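Local coordinates for protein Lon211 (Mycobacterium tuberculosis, PDB 6VBK) that forms the N-terminal domain of an ATP-dependent Lon protease and probably takes part in recognising and binding protein substrates, at residues G154-Q157 and V158-V161; P179-T182 and D183-I187; L199-V202 and I203-R207. One frame throughout, in Å; residues are numbered along the deposited sequence.

Contact 1: G154-Q157 and V158-V161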
ATOM      1  N   GLY B 154     -20.087 -28.147 -28.905  1.00 63.94           N
ATOM      2  CA  GLY B 154     -20.143 -27.567 -30.231  1.00 50.23           C
ATOM      3  C   GLY B 154     -19.688 -26.131 -30.309  1.00 48.77           C
ATOM      4  O   GLY B 154     -19.993 -25.447 -31.291  1.00 56.24           O
ATOM      5  N   ALA B 155     -18.966 -25.649 -29.295  1.00 51.68           N
ATOM      6  CA  ALA B 155     -18.488 -24.268 -29.254  1.00 55.42           C
ATOM      7  C   ALA B 155     -17.112 -24.213 -29.912  1.00 58.86           C
ATOM      8  O   ALA B 155     -16.069 -24.142 -29.258  1.00 52.77           O
ATOM      9  CB  ALA B 155     -18.452 -23.758 -27.819  1.00 53.38           C
ATOM     10  N   TRP B 156     -17.121 -24.229 -31.246  1.00 55.25           N
ATOM     11  CA  TRP B 156     -15.876 -24.315 -31.999  1.00 44.18           C
ATOM     12  C   TRP B 156     -15.155 -22.977 -32.088  1.00 46.72           C
ATOM     13  O   TRP B 156     -13.919 -22.947 -32.089  1.00 48.32           O
ATOM     14  CB  TRP B 156     -16.152 -24.871 -33.394  1.00 41.59           C
ATOM     15  CG  TRP B 156     -16.675 -26.265 -33.335  1.00 48.56           C
ATOM     16  CD1 TRP B 156     -17.976 -26.660 -33.438  1.00 44.15           C
ATOM     17  CD2 TRP B 156     -15.910 -27.453 -33.117  1.00 43.97           C
ATOM     18  NE1 TRP B 156     -18.067 -28.024 -33.314  1.00 50.49           N
ATOM     19  CE2 TRP B 156     -16.812 -28.535 -33.116  1.00 45.98           C
ATOM     20  CE3 TRP B 156     -14.548 -27.709 -32.933  1.00 58.82           C
ATOM     21  CZ2 TRP B 156     -16.396 -29.851 -32.938  1.00 57.97           C
ATOM     22  CZ3 TRP B 156     -14.138 -29.016 -32.757  1.00 45.96           C
ATOM     23  CH2 TRP B 156     -15.057 -30.070 -32.760  1.00 56.09           C
ATOM     24  N   GLN B 157     -15.898 -21.872 -32.168  1.00 51.00           N
ATOM     25  CA  GLN B 157     -15.268 -20.558 -32.101  1.00 52.74           C
ATOM     26  C   GLN B 157     -14.544 -20.368 -30.774  1.00 49.09           C
ATOM     27  O   GLN B 157     -13.464 -19.766 -30.725  1.00 46.22           O
ATOM     28  CB  GLN B 157     -16.316 -19.463 -32.303  1.00 48.12           C
ATOM     29  CG  GLN B 157     -15.847 -18.059 -31.942  1.00 52.83           C
ATOM     30  CD  GLN B 157     -14.896 -17.471 -32.965  1.00 58.38           C
ATOM     31  OE1 GLN B 157     -15.309 -16.731 -33.857  1.00 48.55           O
ATOM     32  NE2 GLN B 157     -13.612 -17.794 -32.838  1.00 51.85           N
ATOM     33  N   VAL B 158     -15.118 -20.889 -29.688  1.00 43.94           N
ATOM     34  CA  VAL B 158     -14.522 -20.705 -28.369  1.00 51.55           C
ATOM     35  C   VAL B 158     -13.294 -21.593 -28.204  1.00 48.28           C
ATOM     36  O   VAL B 158     -12.219 -21.123 -27.814  1.00 49.93           O
ATOM     37  CB  VAL B 158     -15.564 -20.972 -27.268  1.00 47.77           C
ATOM     38  CG1 VAL B 158     -14.921 -20.876 -25.894  1.00 51.39           C
ATOM     39  CG2 VAL B 158     -16.720 -19.990 -27.389  1.00 46.88           C
ATOM     40  N   VAL B 159     -13.430 -22.889 -28.501  1.00 48.53           N
ATOM     41  CA  VAL B 159     -12.312 -23.814 -28.338  1.00 47.16           C
ATOM     42  C   VAL B 159     -11.141 -23.435 -29.231  1.00 45.48           C
ATOM     43  O   VAL B 159      -9.993 -23.767 -28.920  1.00 55.52           O
ATOM     44  CB  VAL B 159     -12.769 -25.266 -28.602  1.00 62.56           C
ATOM     45  CG1 VAL B 159     -13.000 -25.505 -30.086  1.00 58.86           C
ATOM     46  CG2 VAL B 159     -11.757 -26.255 -28.044  1.00 67.58           C
ATOM     47  N   ASP B 160     -11.405 -22.730 -30.333  1.00 56.02           N
ATOM     48  CA  ASP B 160     -10.330 -22.232 -31.185  1.00 46.61           C
ATOM     49  C   ASP B 160      -9.380 -21.334 -30.400  1.00 44.00           C
ATOM     50  O   ASP B 160      -8.159 -21.521 -30.433  1.00 46.11           O
ATOM     51  CB  ASP B 160     -10.935 -21.484 -32.378  1.00 43.78           C
ATOM     52  CG  ASP B 160      -9.902 -20.726 -33.194  1.00 49.03           C
ATOM     53  OD1 ASP B 160      -8.707 -21.088 -33.164  1.00 70.43           O
ATOM     54  OD2 ASP B 160     -10.296 -19.755 -33.875  1.00 53.43           O
ATOM     55  N   VAL B 161      -9.929 -20.357 -29.677  1.00 40.12           N
ATOM     56  CA  VAL B 161      -9.098 -19.376 -28.987  1.00 47.71           C
ATOM     57  C   VAL B 161      -8.593 -19.921 -27.655  1.00 49.02           C
ATOM     58  O   VAL B 161      -7.463 -19.632 -27.247  1.00 48.84           O
ATOM     59  CB  VAL B 161      -9.883 -18.066 -28.802  1.00 42.85           C
ATOM     60  CG1 VAL B 161      -9.020 -17.012 -28.122  1.00 48.31           C
ATOM     61  CG2 VAL B 161     -10.396 -17.561 -30.144  1.00 47.52           C
TER
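Ala155 and Val159 meet through the first backbone bond of helix 156-162, where a Schellman motif closes helix 133-153 and the chain turns at once into the next helix. In that motif Gly154 is the C-prime residue, with positive phi; Ala155 N reaches back to Leu150 O and Gly154 N to Gln151 O. Ala155 is then both the centre of an inverse gamma turn and the N-cap of the new helix.

Two backbone hydrogen bonds link the first turn to the second. Val159 N gives a nearly straight bond to Ala155 O at 3.0 Å, with an N-H...O angle of 170°. Asp160 N reaches Trp156 O at 3.1 Å but is more bent, at 143°, and the donor stands above the carbonyl plane.

The apolar pairs are spaced three residues apart. Ala155 CB lies 4.1 Å from Val158 CB, and both side chains touch Leu150 of helix 133-153. Trp156 and Val159 run side by side and point the same way; CE3, on the six-membered ring of Trp156, comes within 3.9 Å of Val159 CG1, a methyl that approaches the indole obliquely. With chi1 at 73°, Val159 CG1 sits between its own N and carbonyl carbon, tucked against the backbone oxygens of the turn before. Val159 is buried and also rests on Ser147, whereas Trp156 is exposed and touches Gln151.

The polar side chains meet loosely on the exposed side. Gln157 bends at chi2, bringing its amide nearly parallel to the carboxylate of Asp160, yet Gln157 NE2 remains 4.0 Å from Asp160 OD2.

Contact 2: P179-T182 and D183-I187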
ATOM      1  N   PRO B 179     -20.779 -22.739 -17.555  1.00106.78           N
ATOM      2  CA  PRO B 179     -21.997 -23.021 -16.784  1.00105.74           C
ATOM      3  C   PRO B 179     -21.860 -24.230 -15.879  1.00 92.64           C
ATOM      4  O   PRO B 179     -22.587 -24.329 -14.883  1.00 98.29           O
ATOM      5  CB  PRO B 179     -23.058 -23.242 -17.870  1.00104.18           C
ATOM      6  CG  PRO B 179     -22.280 -23.696 -19.063  1.00 96.57           C
ATOM      7  CD  PRO B 179     -20.960 -22.978 -18.997  1.00 97.10           C
ATOM      8  N   TYR B 180     -20.945 -25.147 -16.185  1.00 89.96           N
ATOM      9  CA  TYR B 180     -20.803 -26.374 -15.413  1.00 94.37           C
ATOM     10  C   TYR B 180     -20.034 -26.176 -14.112  1.00 92.62           C
ATOM     11  O   TYR B 180     -19.743 -27.161 -13.427  1.00 94.25           O
ATOM     12  CB  TYR B 180     -20.125 -27.456 -16.260  1.00 87.87           C
ATOM     13  CG  TYR B 180     -18.813 -27.044 -16.886  1.00 82.00           C
ATOM     14  CD1 TYR B 180     -17.620 -27.148 -16.181  1.00 94.12           C
ATOM     15  CD2 TYR B 180     -18.763 -26.570 -18.190  1.00 63.09           C
ATOM     16  CE1 TYR B 180     -16.418 -26.780 -16.753  1.00 84.01           C
ATOM     17  CE2 TYR B 180     -17.565 -26.200 -18.771  1.00 70.76           C
ATOM     18  CZ  TYR B 180     -16.396 -26.306 -18.047  1.00 70.47           C
ATOM     19  OH  TYR B 180     -15.200 -25.939 -18.620  1.00 76.16           O
ATOM     20  N   LEU B 181     -19.704 -24.937 -13.757  1.00100.42           N
ATOM     21  CA  LEU B 181     -19.043 -24.628 -12.499  1.00 99.62           C
ATOM     22  C   LEU B 181     -19.954 -23.750 -11.654  1.00106.91           C
ATOM     23  O   LEU B 181     -20.645 -22.869 -12.176  1.00113.90           O
ATOM     24  CB  LEU B 181     -17.698 -23.929 -12.731  1.00100.82           C
ATOM     25  CG  LEU B 181     -16.516 -24.818 -13.123  1.00107.57           C
ATOM     26  CD1 LEU B 181     -15.266 -23.979 -13.337  1.00101.18           C
ATOM     27  CD2 LEU B 181     -16.270 -25.885 -12.066  1.00115.91           C
ATOM     28  N   THR B 182     -19.959 -24.003 -10.351  1.00108.49           N
ATOM     29  CA  THR B 182     -20.786 -23.246  -9.427  1.00112.39           C
ATOM     30  C   THR B 182     -20.038 -22.011  -8.935  1.00116.66           C
ATOM     31  O   THR B 182     -18.813 -21.915  -9.032  1.00104.27           O
ATOM     32  CB  THR B 182     -21.203 -24.109  -8.238  1.00115.21           C
ATOM     33  OG1 THR B 182     -20.076 -24.318  -7.379  1.00125.37           O
ATOM     34  CG2 THR B 182     -21.720 -25.456  -8.719  1.00115.94           C
ATOM     35  N   ASP B 183     -20.803 -21.061  -8.394  1.00115.22           N
ATOM     36  CA  ASP B 183     -20.212 -19.808  -7.938  1.00102.88           C
ATOM     37  C   ASP B 183     -19.303 -20.014  -6.734  1.00102.61           C
ATOM     38  O   ASP B 183     -18.291 -19.317  -6.602  1.00 99.96           O
ATOM     39  CB  ASP B 183     -21.310 -18.799  -7.609  1.00106.31           C
ATOM     40  CG  ASP B 183     -22.252 -18.573  -8.771  1.00 91.70           C
ATOM     41  OD1 ASP B 183     -22.284 -19.425  -9.685  1.00 99.98           O
ATOM     42  OD2 ASP B 183     -22.955 -17.540  -8.777  1.00104.37           O
ATOM     43  N   GLU B 184     -19.641 -20.957  -5.849  1.00 92.66           N
ATOM     44  CA  GLU B 184     -18.761 -21.254  -4.723  1.00108.25           C
ATOM     45  C   GLU B 184     -17.398 -21.729  -5.209  1.00113.70           C
ATOM     46  O   GLU B 184     -16.367 -21.409  -4.606  1.00115.94           O
ATOM     47  CB  GLU B 184     -19.402 -22.300  -3.810  1.00105.42           C
ATOM     48  CG  GLU B 184     -18.678 -22.488  -2.484  1.00105.54           C
ATOM     49  CD  GLU B 184     -19.283 -23.593  -1.639  1.00121.99           C
ATOM     50  OE1 GLU B 184     -18.623 -24.639  -1.461  1.00123.46           O
ATOM     51  OE2 GLU B 184     -20.422 -23.418  -1.157  1.00126.71           O
ATOM     52  N   GLN B 185     -17.376 -22.497  -6.301  1.00112.68           N
ATOM     53  CA  GLN B 185     -16.106 -22.847  -6.931  1.00110.70           C
ATOM     54  C   GLN B 185     -15.469 -21.630  -7.588  1.00105.13           C
ATOM     55  O   GLN B 185     -14.252 -21.433  -7.496  1.00112.18           O
ATOM     56  CB  GLN B 185     -16.320 -23.961  -7.958  1.00102.15           C
ATOM     57  CG  GLN B 185     -16.580 -25.333  -7.357  1.00103.62           C
ATOM     58  CD  GLN B 185     -16.958 -26.361  -8.409  1.00106.34           C
ATOM     59  OE1 GLN B 185     -17.893 -26.158  -9.183  1.00103.58           O
ATOM     60  NE2 GLN B 185     -16.226 -27.469  -8.443  1.00104.76           N
ATOM     61  N   LYS B 186     -16.281 -20.801  -8.250  1.00 79.02           N
ATOM     62  CA  LYS B 186     -15.759 -19.611  -8.917  1.00 80.74           C
ATOM     63  C   LYS B 186     -15.177 -18.619  -7.918  1.00 87.89           C
ATOM     64  O   LYS B 186     -14.160 -17.973  -8.198  1.00 84.02           O
ATOM     65  CB  LYS B 186     -16.860 -18.954  -9.749  1.00 71.18           C
ATOM     66  CG  LYS B 186     -17.332 -19.793 -10.927  1.00 90.68           C
ATOM     67  CD  LYS B 186     -18.434 -19.090 -11.701  1.00 82.59           C
ATOM     68  CE  LYS B 186     -18.904 -19.929 -12.878  1.00 79.00           C
ATOM     69  NZ  LYS B 186     -19.976 -19.240 -13.648  1.00 84.87           N
ATOM     70  N   ILE B 187     -15.808 -18.479  -6.749  1.00 83.46           N
ATOM     71  CA  ILE B 187     -15.278 -17.585  -5.722  1.00 81.58           C
ATOM     72  C   ILE B 187     -13.919 -18.079  -5.241  1.00 98.12           C
ATOM     73  O   ILE B 187     -13.007 -17.283  -4.981  1.00103.94           O
ATOM     74  CB  ILE B 187     -16.282 -17.450  -4.559  1.00 90.90           C
ATOM     75  CG1 ILE B 187     -17.538 -16.708  -5.021  1.00 84.19           C
ATOM     76  CG2 ILE B 187     -15.650 -16.726  -3.378  1.00 87.75           C
ATOM     77  CD1 ILE B 187     -18.717 -16.853  -4.084  1.00 85.31           C
TER
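Thr182 and Gln185 form a capping box at the start of helix 183-191, each side chain turned to the backbone of the other. The tight part is this reciprocal pair. Gln185 OE1 takes the N-H of Thr182 at 3.2 Å in an almost straight bond (173°), lying in the plane of the side-chain carbonyl. In return Thr182 OG1 accepts from Gln185 N, a weak bond at 3.4 Å. The same hydroxyl also gives a weak bond to Gln185 OE1, so that oxygen is held from two sources. The hydroxyl is placed by chi1 of 73°, which sets OG1 between the threonine's own N and carbonyl carbon, facing the first helical turn. Behind the cap, Lys186 N binds Thr182 O at 2.9 Å and begins the regular helical bonding.

Leu181 closes the buried side. Its CD2 methyl packs 3.3 Å from Gln185 OE1, the two side chains crossing at about a right angle, and both residues lean on Trp205 of helix 195-207.

Toward solvent the grip slackens. Glu184 extends away from the cap, its CB merely 4.2 Å from Thr182 OG1, and Thr182 is itself exposed.

Two further side chains have their polar ends held by neighbouring loops. Asp183 turns its carboxylate off the cap to Gly22, where OD2 bonds the backbone N. Lys186 stretches back in a fully extended chain along the loop before the helix, and its ammonium bonds Gly176 O and, weakly, Ala178 O. On the way it passes the peptide of Leu181, with Lys186 CE 3.5 Å from Leu181 O.

Contact 3: L199-V202 and I203-R207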
ATOM      1  N   LEU B 199      -5.100 -23.713 -11.478  1.00 83.71           N
ATOM      2  CA  LEU B 199      -5.118 -24.753 -12.502  1.00 77.28           C
ATOM      3  C   LEU B 199      -5.289 -26.128 -11.870  1.00 91.37           C
ATOM      4  O   LEU B 199      -6.134 -26.921 -12.297  1.00 87.33           O
ATOM      5  CB  LEU B 199      -3.836 -24.692 -13.335  1.00 71.94           C
ATOM      6  CG  LEU B 199      -3.727 -23.526 -14.320  1.00 71.90           C
ATOM      7  CD1 LEU B 199      -2.301 -23.379 -14.818  1.00 97.16           C
ATOM      8  CD2 LEU B 199      -4.681 -23.731 -15.486  1.00 75.24           C
ATOM      9  N   GLU B 200      -4.508 -26.411 -10.826  1.00124.23           N
ATOM     10  CA  GLU B 200      -4.652 -27.652 -10.079  1.00127.56           C
ATOM     11  C   GLU B 200      -6.023 -27.771  -9.420  1.00107.69           C
ATOM     12  O   GLU B 200      -6.490 -28.890  -9.180  1.00109.80           O
ATOM     13  CB  GLU B 200      -3.517 -27.742  -9.055  1.00145.50           C
ATOM     14  CG  GLU B 200      -2.114 -27.903  -9.603  1.00159.29           C
ATOM     15  CD  GLU B 200      -1.071 -27.908  -8.500  1.00180.32           C
ATOM     16  OE1 GLU B 200      -1.429 -27.597  -7.347  1.00186.13           O
ATOM     17  OE2 GLU B 200       0.108 -28.203  -8.782  1.00189.60           O
ATOM     18  N   LEU B 201      -6.691 -26.646  -9.152  1.00 92.14           N
ATOM     19  CA  LEU B 201      -8.063 -26.688  -8.654  1.00 90.39           C
ATOM     20  C   LEU B 201      -9.056 -26.968  -9.777  1.00 81.93           C
ATOM     21  O   LEU B 201      -9.910 -27.852  -9.653  1.00 87.16           O
ATOM     22  CB  LEU B 201      -8.418 -25.373  -7.957  1.00 86.05           C
ATOM     23  CG  LEU B 201      -7.978 -25.190  -6.506  1.00 99.93           C
ATOM     24  CD1 LEU B 201      -8.090 -23.731  -6.090  1.00 99.04           C
ATOM     25  CD2 LEU B 201      -8.806 -26.072  -5.586  1.00104.83           C
ATOM     26  N   VAL B 202      -8.961 -26.220 -10.880  1.00 84.64           N
ATOM     27  CA  VAL B 202      -9.962 -26.337 -11.937  1.00 88.64           C
ATOM     28  C   VAL B 202      -9.782 -27.631 -12.726  1.00 90.90           C
ATOM     29  O   VAL B 202     -10.752 -28.167 -13.277  1.00 90.02           O
ATOM     30  CB  VAL B 202      -9.919 -25.097 -12.853  1.00 88.04           C
ATOM     31  CG1 VAL B 202      -8.602 -25.028 -13.613  1.00 80.80           C
ATOM     32  CG2 VAL B 202     -11.103 -25.092 -13.811  1.00 82.72           C
ATOM     33  N   ILE B 203      -8.556 -28.159 -12.793  1.00 85.76           N
ATOM     34  CA  ILE B 203      -8.332 -29.424 -13.490  1.00 92.39           C
ATOM     35  C   ILE B 203      -9.090 -30.551 -12.800  1.00102.52           C
ATOM     36  O   ILE B 203      -9.702 -31.403 -13.457  1.00101.65           O
ATOM     37  CB  ILE B 203      -6.824 -29.724 -13.585  1.00 85.95           C
ATOM     38  CG1 ILE B 203      -6.180 -28.896 -14.700  1.00 83.74           C
ATOM     39  CG2 ILE B 203      -6.575 -31.208 -13.814  1.00 99.91           C
ATOM     40  CD1 ILE B 203      -4.671 -29.024 -14.763  1.00 84.89           C
ATOM     41  N   GLY B 204      -9.075 -30.566 -11.466  1.00109.47           N
ATOM     42  CA  GLY B 204      -9.817 -31.584 -10.740  1.00119.89           C
ATOM     43  C   GLY B 204     -11.319 -31.438 -10.898  1.00116.93           C
ATOM     44  O   GLY B 204     -12.032 -32.432 -11.064  1.00113.59           O
ATOM     45  N   TRP B 205     -11.820 -30.201 -10.846  1.00106.00           N
ATOM     46  CA  TRP B 205     -13.252 -29.976 -11.026  1.00104.48           C
ATOM     47  C   TRP B 205     -13.697 -30.300 -12.445  1.00100.56           C
ATOM     48  O   TRP B 205     -14.819 -30.777 -12.649  1.00101.31           O
ATOM     49  CB  TRP B 205     -13.608 -28.529 -10.682  1.00 92.14           C
ATOM     50  CG  TRP B 205     -13.198 -28.114  -9.302  1.00104.67           C
ATOM     51  CD1 TRP B 205     -12.946 -28.933  -8.240  1.00114.33           C
ATOM     52  CD2 TRP B 205     -12.980 -26.776  -8.837  1.00 84.17           C
ATOM     53  NE1 TRP B 205     -12.591 -28.189  -7.142  1.00116.59           N
ATOM     54  CE2 TRP B 205     -12.605 -26.861  -7.482  1.00102.54           C
ATOM     55  CE3 TRP B 205     -13.070 -25.514  -9.434  1.00 90.34           C
ATOM     56  CZ2 TRP B 205     -12.317 -25.735  -6.714  1.00 95.03           C
ATOM     57  CZ3 TRP B 205     -12.785 -24.397  -8.671  1.00 91.89           C
ATOM     58  CH2 TRP B 205     -12.413 -24.514  -7.325  1.00 88.45           C
ATOM     59  N   THR B 206     -12.836 -30.049 -13.435  1.00 97.75           N
ATOM     60  CA  THR B 206     -13.196 -30.334 -14.820  1.00100.82           C
ATOM     61  C   THR B 206     -13.244 -31.834 -15.077  1.00 91.85           C
ATOM     62  O   THR B 206     -14.133 -32.321 -15.787  1.00 91.37           O
ATOM     63  CB  THR B 206     -12.203 -29.668 -15.771  1.00104.66           C
ATOM     64  OG1 THR B 206     -11.983 -28.312 -15.362  1.00 95.87           O
ATOM     65  CG2 THR B 206     -12.739 -29.679 -17.193  1.00 99.54           C
ATOM     66  N   ARG B 207     -12.292 -32.580 -14.513  1.00102.60           N
ATOM     67  CA  ARG B 207     -12.282 -34.028 -14.684  1.00102.60           C
ATOM     68  C   ARG B 207     -13.508 -34.665 -14.041  1.00111.83           C
ATOM     69  O   ARG B 207     -14.130 -35.560 -14.623  1.00107.54           O
ATOM     70  CB  ARG B 207     -11.003 -34.613 -14.089  1.00103.60           C
ATOM     71  CG  ARG B 207     -10.699 -36.037 -14.517  1.00112.29           C
ATOM     72  CD  ARG B 207      -9.542 -36.065 -15.499  1.00117.78           C
ATOM     73  NE  ARG B 207      -8.411 -35.278 -15.015  1.00121.45           N
ATOM     74  CZ  ARG B 207      -7.239 -35.190 -15.635  1.00112.33           C
ATOM     75  NH1 ARG B 207      -7.033 -35.849 -16.767  1.00103.57           N
ATOM     76  NH2 ARG B 207      -6.269 -34.446 -15.120  1.00103.25           N
TER
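Val202 O accepts the backbone N of Thr206, one turn further along helix 195-207, in a sound bond of 2.8 Å with an N-H...O angle of 149°. The hydroxyl OG1 of Thr206 lies so close to the same oxygen that a second bond there is doubtful in its modelled geometry. With chi1 at -46°, Thr206 OG1 lies beside its own N and folds back toward the preceding turn, while Val202 CG2 lies 3.7 Å from that OG1.

Leu199 O takes Ile203 N at 2.8 Å, and Ile203 CG1 lies close to the same oxygen. Leu201 CB sits over the ring system of Trp205 in a CH-pi contact, 4.3 Å from the centroid of the six-membered ring, and Leu201 CD2 reaches Trp205 CZ2 at 3.7 Å. The two side chains run alongside each other and face helix 183-191 together through Glu188.

On other flanks Val202 and Thr206 rest on Tyr142 of helix 133-153; Glu200 pairs with Arg134 and Arg207 with Glu141 in salt bridges. Leu201 O takes Trp205 N at 3.3 Å and also stands 3.2 Å above the indole plane of Trp205, offset toward the rim, so a helical backbone bond and the packing of the tryptophan side chain meet at one carbonyl.

In the fold
The three contacts follow one another along the chain in the helical part of this Lon N-terminal domain. Contacts 2 and 3 touch, their centres 12 Å apart: Gln185 NE2 of the capping box packs 3.2 Å from Trp205 CG, and Leu181 CD2 lies 4.0 Å from Trp205 CB, so the Trp205 side chain packs helix 195-207 against the cap of helix 183-191. Contact 1 stands apart, its centre 21 Å from that of contact 2 and 20 Å from that of contact 3. Helix 133-153 is a common neighbour: contact 1 follows its end and packs on it, Tyr180 beside the capping box touches it, and so do Leu199, Val202, Ile203 and Thr206 of contact 3.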